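Local coordinates for quinone reductase (Klebsiella pneumoniae subsp. pneumoniae, PDB 4GI5), which binds FAD in a flavodoxin-like fold and probably works as an NAD(P)H dehydrogenase that reduces quinones, at residues Ser59-Met64 / Pro128-Gly133; Val116-Pro121 / Lys132-Arg137; Glu180-Ser183 / Ile187-Pro190. All blocks are in the same frame, centred on the assembly; numbering follows the deposited sequence.

Contact 1. Residues Ser59-Met64 / Pro128-Gly133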
# COMPACT_ATOMS: atom_id res chain seq x y z
N SER B 59 17.69 5.76 7.26
CA SER B 59 17.74 5.18 5.96
C SER B 59 16.95 6.12 5.05
O SER B 59 15.73 6.00 4.94
CB SER B 59 17.13 3.77 5.95
OG SER B 59 17.96 2.87 6.66
N ASP B 60 17.65 7.01 4.36
CA ASP B 60 17.07 7.96 3.48
C ASP B 60 17.04 7.29 2.13
O ASP B 60 18.05 7.17 1.37
CB ASP B 60 17.87 9.28 3.51
CG ASP B 60 17.35 10.30 2.54
OD1 ASP B 60 16.64 10.04 1.49
OD2 ASP B 60 17.70 11.51 2.78
N LEU B 61 15.88 6.70 1.81
CA LEU B 61 15.83 5.82 0.64
C LEU B 61 16.16 6.42 -0.71
O LEU B 61 16.93 5.81 -1.47
CB LEU B 61 14.44 5.14 0.56
CG LEU B 61 14.08 4.38 1.83
CD1 LEU B 61 12.64 3.81 1.72
CD2 LEU B 61 15.04 3.27 2.22
N TYR B 62 15.69 7.63 -0.96
CA TYR B 62 16.02 8.32 -2.20
C TYR B 62 17.58 8.65 -2.22
O TYR B 62 18.20 8.44 -3.30
CB TYR B 62 15.21 9.53 -2.42
CG TYR B 62 13.85 9.24 -3.02
CD1 TYR B 62 13.69 9.06 -4.40
CD2 TYR B 62 12.71 9.15 -2.22
CE1 TYR B 62 12.39 8.84 -4.95
CE2 TYR B 62 11.47 8.90 -2.73
CZ TYR B 62 11.31 8.81 -4.07
OH TYR B 62 10.04 8.70 -4.65
N ALA B 63 18.10 9.07 -1.09
CA ALA B 63 19.57 9.49 -1.05
C ALA B 63 20.39 8.26 -1.30
O ALA B 63 21.45 8.33 -1.97
CB ALA B 63 19.86 10.16 0.27
N MSE B 64 19.95 7.07 -0.86
CA MSE B 64 20.69 5.81 -1.00
C MSE B 64 20.44 5.16 -2.39
O MSE B 64 20.94 4.13 -2.66
CB MSE B 64 20.23 4.80 0.09
CG MSE B 64 20.56 5.24 1.45
SE MSE B 64 19.31 4.04 2.61
CE MSE B 64 21.01 3.61 2.78
N PRO B 128 4.81 5.71 -0.31
CA PRO B 128 5.53 5.85 -1.62
C PRO B 128 6.14 4.49 -2.03
O PRO B 128 6.59 3.72 -1.18
CB PRO B 128 6.62 6.89 -1.33
CG PRO B 128 6.00 7.70 -0.21
CD PRO B 128 5.34 6.70 0.68
N ALA B 129 6.14 4.20 -3.32
CA ALA B 129 6.73 2.98 -3.82
C ALA B 129 8.09 2.63 -3.28
O ALA B 129 8.39 1.46 -3.03
CB ALA B 129 6.72 2.96 -5.32
N ILE B 130 8.99 3.59 -3.16
CA ILE B 130 10.34 3.27 -2.76
C ILE B 130 10.38 2.68 -1.32
O ILE B 130 11.17 1.78 -1.04
CB ILE B 130 11.30 4.51 -2.89
CG1 ILE B 130 12.74 4.07 -2.83
CG2 ILE B 130 11.04 5.54 -1.86
CD1 ILE B 130 13.69 5.23 -3.25
N MSE B 131 9.46 3.16 -0.49
CA MSE B 131 9.31 2.66 0.90
C MSE B 131 8.67 1.27 0.88
O MSE B 131 9.08 0.37 1.63
CB MSE B 131 8.57 3.56 1.94
CG MSE B 131 8.89 3.13 3.50
SE MSE B 131 7.71 4.37 4.34
CE MSE B 131 9.44 5.37 4.80
N LYS B 132 7.64 1.08 0.08
CA LYS B 132 7.07 -0.25 -0.08
C LYS B 132 8.14 -1.22 -0.58
O LYS B 132 8.17 -2.39 -0.18
CB LYS B 132 5.96 -0.22 -1.10
CG LYS B 132 5.23 -1.57 -1.34
CD LYS B 132 4.59 -1.98 -0.01
CE LYS B 132 3.97 -3.31 -0.02
NZ LYS B 132 4.13 -4.40 -0.96
N GLY B 133 9.06 -0.76 -1.40
CA GLY B 133 10.15 -1.63 -1.84
C GLY B 133 11.18 -1.98 -0.78
O GLY B 133 11.74 -3.06 -0.84
O HOH W 1 8.63 6.30 -4.14

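Contact 2. Residues Val116-Pro121 / Lys132-Arg137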
# COMPACT_ATOMS: atom_id res chain seq x y z
N VAL B 116 11.73 2.16 15.75
CA VAL B 116 11.82 2.34 14.32
C VAL B 116 10.70 3.25 13.87
O VAL B 116 9.50 2.99 14.16
CB VAL B 116 11.70 1.02 13.58
CG1 VAL B 116 11.90 1.18 12.06
CG2 VAL B 116 12.77 0.05 14.04
N ILE B 117 11.04 4.34 13.19
CA ILE B 117 10.08 5.31 12.77
C ILE B 117 10.07 5.34 11.23
O ILE B 117 11.13 5.31 10.61
CB ILE B 117 10.40 6.74 13.27
CG1 ILE B 117 10.38 6.74 14.78
CG2 ILE B 117 9.41 7.76 12.70
CD1 ILE B 117 10.89 8.01 15.43
N PHE B 118 8.88 5.25 10.63
CA PHE B 118 8.71 5.32 9.18
C PHE B 118 8.08 6.67 8.87
O PHE B 118 6.94 6.96 9.29
CB PHE B 118 7.78 4.21 8.65
CG PHE B 118 8.31 2.82 8.90
CD1 PHE B 118 8.26 2.22 10.15
CD2 PHE B 118 8.92 2.15 7.87
CE1 PHE B 118 8.77 0.92 10.33
CE2 PHE B 118 9.36 0.85 8.06
CZ PHE B 118 9.33 0.30 9.24
N GLN B 119 8.77 7.49 8.06
CA GLN B 119 8.31 8.79 7.74
C GLN B 119 8.14 8.95 6.23
O GLN B 119 9.06 8.66 5.47
CB GLN B 119 9.29 9.88 8.19
CG GLN B 119 8.80 11.24 7.95
CD GLN B 119 9.82 12.30 8.12
OE1 GLN B 119 10.78 12.14 8.86
NE2 GLN B 119 9.58 13.42 7.44
N PHE B 120 6.92 9.34 5.84
CA PHE B 120 6.55 9.45 4.44
C PHE B 120 5.34 10.33 4.20
O PHE B 120 4.47 10.45 5.04
CB PHE B 120 6.31 8.06 3.83
CG PHE B 120 5.24 7.26 4.52
CD1 PHE B 120 5.58 6.48 5.60
CD2 PHE B 120 3.92 7.23 4.05
CE1 PHE B 120 4.63 5.75 6.27
CE2 PHE B 120 2.97 6.42 4.65
CZ PHE B 120 3.31 5.72 5.81
N PRO B 121 5.29 11.00 3.02
CA PRO B 121 4.02 11.58 2.56
C PRO B 121 3.07 10.44 2.17
O PRO B 121 3.51 9.44 1.59
CB PRO B 121 4.43 12.39 1.32
CG PRO B 121 5.61 11.58 0.81
CD PRO B 121 6.33 11.02 1.97
N LYS B 132 7.64 1.08 0.08
CA LYS B 132 7.07 -0.25 -0.08
C LYS B 132 8.14 -1.22 -0.58
O LYS B 132 8.17 -2.39 -0.18
CB LYS B 132 5.96 -0.22 -1.10
CG LYS B 132 5.23 -1.57 -1.34
CD LYS B 132 4.59 -1.98 -0.01
CE LYS B 132 3.97 -3.31 -0.02
NZ LYS B 132 4.13 -4.40 -0.96
N GLY B 133 9.06 -0.76 -1.40
CA GLY B 133 10.15 -1.63 -1.84
C GLY B 133 11.18 -1.98 -0.78
O GLY B 133 11.74 -3.06 -0.84
N TRP B 134 11.39 -1.09 0.17
CA TRP B 134 12.10 -1.41 1.37
C TRP B 134 11.44 -2.54 2.16
O TRP B 134 12.10 -3.55 2.48
CB TRP B 134 12.35 -0.20 2.17
CG TRP B 134 13.14 -0.32 3.40
CD1 TRP B 134 14.55 -0.04 3.50
CD2 TRP B 134 12.75 -0.76 4.69
NE1 TRP B 134 14.96 -0.21 4.83
CE2 TRP B 134 13.92 -0.72 5.54
CE3 TRP B 134 11.53 -1.22 5.24
CZ2 TRP B 134 13.87 -1.10 6.88
CZ3 TRP B 134 11.49 -1.59 6.60
CH2 TRP B 134 12.67 -1.48 7.39
N ILE B 135 10.13 -2.44 2.36
CA ILE B 135 9.39 -3.53 2.99
C ILE B 135 9.59 -4.80 2.21
O ILE B 135 9.96 -5.87 2.76
CB ILE B 135 7.91 -3.19 3.18
CG1 ILE B 135 7.77 -2.01 4.11
CG2 ILE B 135 7.11 -4.43 3.61
CD1 ILE B 135 7.93 -2.37 5.58
N ASP B 136 9.30 -4.79 0.91
CA ASP B 136 9.28 -6.02 0.13
C ASP B 136 10.63 -6.71 0.15
O ASP B 136 10.67 -7.92 0.20
CB ASP B 136 9.00 -5.72 -1.34
CG ASP B 136 7.52 -5.31 -1.65
OD1 ASP B 136 6.67 -5.38 -0.77
OD2 ASP B 136 7.37 -4.70 -2.77
N ARG B 137 11.69 -5.94 0.09
CA ARG B 137 13.05 -6.49 -0.02
C ARG B 137 13.71 -6.79 1.32
O ARG B 137 14.49 -7.76 1.41
CB ARG B 137 13.90 -5.63 -0.91
CG ARG B 137 13.43 -5.60 -2.33
CD ARG B 137 14.15 -4.62 -3.30
NE ARG B 137 15.55 -5.12 -3.46
CZ ARG B 137 16.64 -4.52 -2.96
NH1 ARG B 137 16.62 -3.36 -2.28
NH2 ARG B 137 17.83 -5.20 -3.06

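Contact 3. Residues Glu180-Ser183 / Ile187-Pro190. With FAD (flavin-adenine dinucleotide), chain H.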
# COMPACT_ATOMS: atom_id res chain seq x y z
N GLU B 180 -11.06 15.97 8.29
CA GLU B 180 -12.49 15.51 8.24
C GLU B 180 -12.69 14.46 7.12
O GLU B 180 -13.56 13.61 7.22
CB GLU B 180 -13.45 16.69 7.86
CG GLU B 180 -13.57 17.73 8.95
CD GLU B 180 -12.45 18.88 8.95
OE1 GLU B 180 -11.22 18.74 8.54
OE2 GLU B 180 -12.80 20.00 9.44
N HIS B 181 -11.86 14.55 6.10
CA HIS B 181 -11.92 13.62 4.98
C HIS B 181 -11.49 12.22 5.34
O HIS B 181 -11.82 11.29 4.62
CB HIS B 181 -11.06 14.13 3.81
CG HIS B 181 -11.46 15.46 3.31
ND1 HIS B 181 -10.65 16.20 2.48
CD2 HIS B 181 -12.51 16.26 3.62
CE1 HIS B 181 -11.24 17.34 2.19
NE2 HIS B 181 -12.35 17.42 2.92
N TYR B 182 -10.84 12.06 6.47
CA TYR B 182 -10.37 10.83 7.04
C TYR B 182 -11.03 10.47 8.36
O TYR B 182 -10.55 9.64 9.10
CB TYR B 182 -8.83 10.85 7.20
CG TYR B 182 -8.00 10.93 5.96
CD1 TYR B 182 -7.72 9.81 5.29
CD2 TYR B 182 -7.59 12.12 5.42
CE1 TYR B 182 -6.95 9.77 4.12
CE2 TYR B 182 -6.76 12.13 4.32
CZ TYR B 182 -6.46 10.93 3.67
OH TYR B 182 -5.71 11.05 2.54
N SER B 183 -12.16 11.13 8.68
CA SER B 183 -12.97 10.94 9.87
C SER B 183 -13.77 9.67 9.72
O SER B 183 -13.77 9.02 8.65
CB SER B 183 -13.87 12.17 10.19
OG SER B 183 -14.81 12.34 9.15
N ILE B 187 -14.92 10.49 3.31
CA ILE B 187 -14.90 9.76 2.03
C ILE B 187 -13.61 8.96 1.79
O ILE B 187 -13.67 7.95 1.08
CB ILE B 187 -15.21 10.67 0.87
CG1 ILE B 187 -15.62 9.84 -0.36
CG2 ILE B 187 -14.11 11.68 0.61
CD1 ILE B 187 -16.30 10.58 -1.43
N ASN B 188 -12.50 9.42 2.34
CA ASN B 188 -11.27 8.67 2.08
C ASN B 188 -11.16 7.37 2.85
O ASN B 188 -10.29 6.55 2.54
CB ASN B 188 -10.03 9.50 2.34
CG ASN B 188 -9.88 10.66 1.40
OD1 ASN B 188 -10.25 10.67 0.23
ND2 ASN B 188 -9.25 11.73 1.94
N GLY B 189 -12.03 7.17 3.83
CA GLY B 189 -11.93 6.13 4.82
C GLY B 189 -11.31 6.58 6.11
O GLY B 189 -10.51 7.52 6.11
N PRO B 190 -11.65 5.96 7.23
CA PRO B 190 -11.04 6.43 8.48
C PRO B 190 -9.53 6.22 8.43
O PRO B 190 -9.03 5.16 7.96
CB PRO B 190 -11.64 5.51 9.56
CG PRO B 190 -12.94 4.98 8.90
CD PRO B 190 -12.50 4.81 7.43
PA FAD H . 6.07 19.87 0.04
O1A FAD H . 7.54 19.77 0.04
O2A FAD H . 5.24 19.96 -1.15
O5B FAD H . 5.62 21.15 0.94
C5B FAD H . 4.28 21.43 1.40
C4B FAD H . 4.23 22.83 1.92
O4B FAD H . 4.92 22.85 3.15
C3B FAD H . 4.79 23.85 0.96
O3B FAD H . 3.82 24.89 0.93
C2B FAD H . 6.02 24.26 1.72
O2B FAD H . 6.49 25.59 1.38
C1B FAD H . 5.72 24.11 3.17
N9A FAD H . 6.97 23.97 3.96
C8A FAD H . 8.19 23.25 3.69
N7A FAD H . 9.09 23.41 4.63
C5A FAD H . 8.47 24.34 5.42
C6A FAD H . 8.86 25.12 6.59
N6A FAD H . 10.02 24.79 7.04
N1A FAD H . 7.99 26.00 7.20
C2A FAD H . 6.78 26.19 6.70
N3A FAD H . 6.37 25.51 5.56
C4A FAD H . 7.17 24.66 5.03
N1 FAD H . -2.79 13.28 -0.01
C2 FAD H . -3.73 12.56 0.63
O2 FAD H . -4.40 13.04 1.64
N3 FAD H . -4.03 11.27 0.24
C4 FAD H . -3.50 10.72 -0.86
O4 FAD H . -3.70 9.53 -1.16
C4X FAD H . -2.52 11.49 -1.58
N5 FAD H . -1.89 10.96 -2.66
C5X FAD H . -0.83 11.68 -3.29
C6 FAD H . -0.16 11.13 -4.28
C7 FAD H . 0.95 11.77 -4.84
C7M FAD H . 1.71 11.13 -5.94
C8 FAD H . 1.29 13.07 -4.40
C8M FAD H . 2.44 13.79 -5.05
C9 FAD H . 0.59 13.66 -3.39
C9A FAD H . -0.49 12.96 -2.78
N10 FAD H . -1.13 13.46 -1.68
C10 FAD H . -2.14 12.75 -1.04
C1' FAD H . -0.76 14.75 -1.07
C2' FAD H . 0.49 14.46 -0.25
O2' FAD H . 0.32 13.64 0.91
C3' FAD H . 1.17 15.79 0.22
O3' FAD H . 1.56 16.42 -1.03
C4' FAD H . 2.43 15.60 1.07
O4' FAD H . 2.06 15.14 2.32
C5' FAD H . 3.12 16.97 1.30
O5' FAD H . 4.35 16.73 1.92
P FAD H . 5.70 17.15 1.09
O1P FAD H . 6.85 16.88 1.98
O2P FAD H . 5.76 16.58 -0.25
O3P FAD H . 5.40 18.74 1.02
O HOH W 2 -9.22 14.54 0.57

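Contact 1. Residues Ser59-Met64 / Pro128-Gly133
I130, on the first turn of helix 129-138, lies against L61 and Y62, which follow directly on edge strand 55-60 of the parallel sheet in the flavodoxin-like fold. The chief aromatic contact is a CH-pi interaction: I130 CD1 sits over the middle of the Y62 ring, 3.9 Å from its centroid and only 9° off the ring normal. The second branch of the isoleucine works nearer the rim, with I130 CG2 3.5 Å from Y62 CE2. CG1 of I130 stands anti to the backbone N (chi1 -164°), which carries the extended CG1-CD1 arm out across the phenol.

Apolar packing continues on the L61 side. I130 CD1 also reaches L61 CB at 3.9 Å, while L61 CD1 rests on the helix backbone, 3.6 Å from M131 CA. The side chain of M131, a selenomethionine, turns on to I28 and F120 of the sheet.

Polar contact across the two segments runs through water. One molecule bridges Y62 OH, at 2.8 Å, and I130 N, from which it accepts at 2.9 Å. Within 59-64, A63 N donates to D60 OD1 at 3.1 Å in an Asx motif as the chain leaves the strand. G69 of the second subunit packs on Y62.

An apolar contact with one bridging water thus packs the helix against the end of strand 55-60: the water takes up an N-H of the first helical turn, and Y62 is held by its face and its hydroxyl together.

Contact 2. Residues Val116-Pro121 / Lys132-Arg137
W134, on helix 129-138, makes the main contact with F118 of central strand 115-121, where the helix packs on the parallel sheet. The edge of the F118 ring points at the face of the indole in an offset edge-to-face pair, with the centroids of the two six-membered rings 5.6 Å apart and the planes at 78°. The closest atoms are F118 CE2 and W134 CZ3, at 3.6 Å. Having CG anti to the backbone N (chi1 -176°) swings the indole out toward the sheet, and its NE1 is hydrogen-bonded to E106 OE1 of helix 101-112.

I135 comes next and adds a looser touch, CD1 lying 4.3 Å from F118 CE2, the same phenyl carbon that W134 approaches most closely. D136 follows, its OD1 receiving K132 NZ from one turn back in a salt bridge of 2.7 Å, through the syn lone pair. The second subunit meets the helix here: its W124 packs on I135, its W123 O and M127 O accept from K132 NZ, and its A129 N donates to D136 OD2.

The polar ends of K132 and D136 are thus placed at the dimer face, and P121 and D136 are FAD-pocket residues. Between them helix and strand, consecutive elements of the flavodoxin-like fold, meet in an apolar, edge-to-face seam of F118, W134 and I135 with no hydrogen bond across it.

Contact 3. Residues Glu180-Ser183 / Ile187-Pro190
Y182, on a tight loop of the flavodoxin-like fold between strand 168-174 and helix 191-194, belongs to the FAD pocket and meets both N188 and the flavin. Y182 OH donates to FAD O2 at 2.5 Å, and FAD O2 lies at the edge of the phenol, in its plane. CG of Y182 stands anti to its own carbonyl carbon (chi1 -64°), which sends the ring from the loop toward the pyrimidine end of the isoalloxazine.

N188 covers one face of this ring. Its ND2 hovers 3.3 Å above the ring plane, displaced toward the rim, with the amide and ring planes 53° apart; CB adds a CH-pi contact over the same face. The amide is fixed at both ends: ND2 donates to a water that also binds H181 ND1, and OD1 is hydrogen-bonded to Y159 of the second subunit. L122 and F125, themselves FAD-binding residues, also pack on Y182, and the second subunit further engages H181, whose NE2 bonds to P260 O.

The backbone closes the loop. N188 N donates to H181 O at 3.0 Å. Two CA-H...O contacts follow, from Y182 CA to G189 O at 3.4 Å and from P190 CA to Y182 O at 3.3 Å. Within the first segment, E180 O takes two donors from one residue: S183 N at 3.2 Å and S183 OG at 2.6 Å.

Overall arrangement
Contacts 1 and 2 are two sides of one packing unit: they share K132 and G133 of helix 129-138, their centres lie about 7 Å apart, and they touch where M131 SE comes 3.3 Å from F120 CD1. Together they lay the helix across the sheet, from the end of strand 55-60 to strand 115-121. Contact 3 lies apart in a loop, its centre about 26 Å from that of contact 1 and about 23 Å from that of contact 2. FAD relates them: contact 3 holds the flavin through Y182, P121 and D136 of contact 2 each touch an FAD, in two different pockets, and the Y62 side chain is about 9 Å from an FAD. All three reach the second subunit.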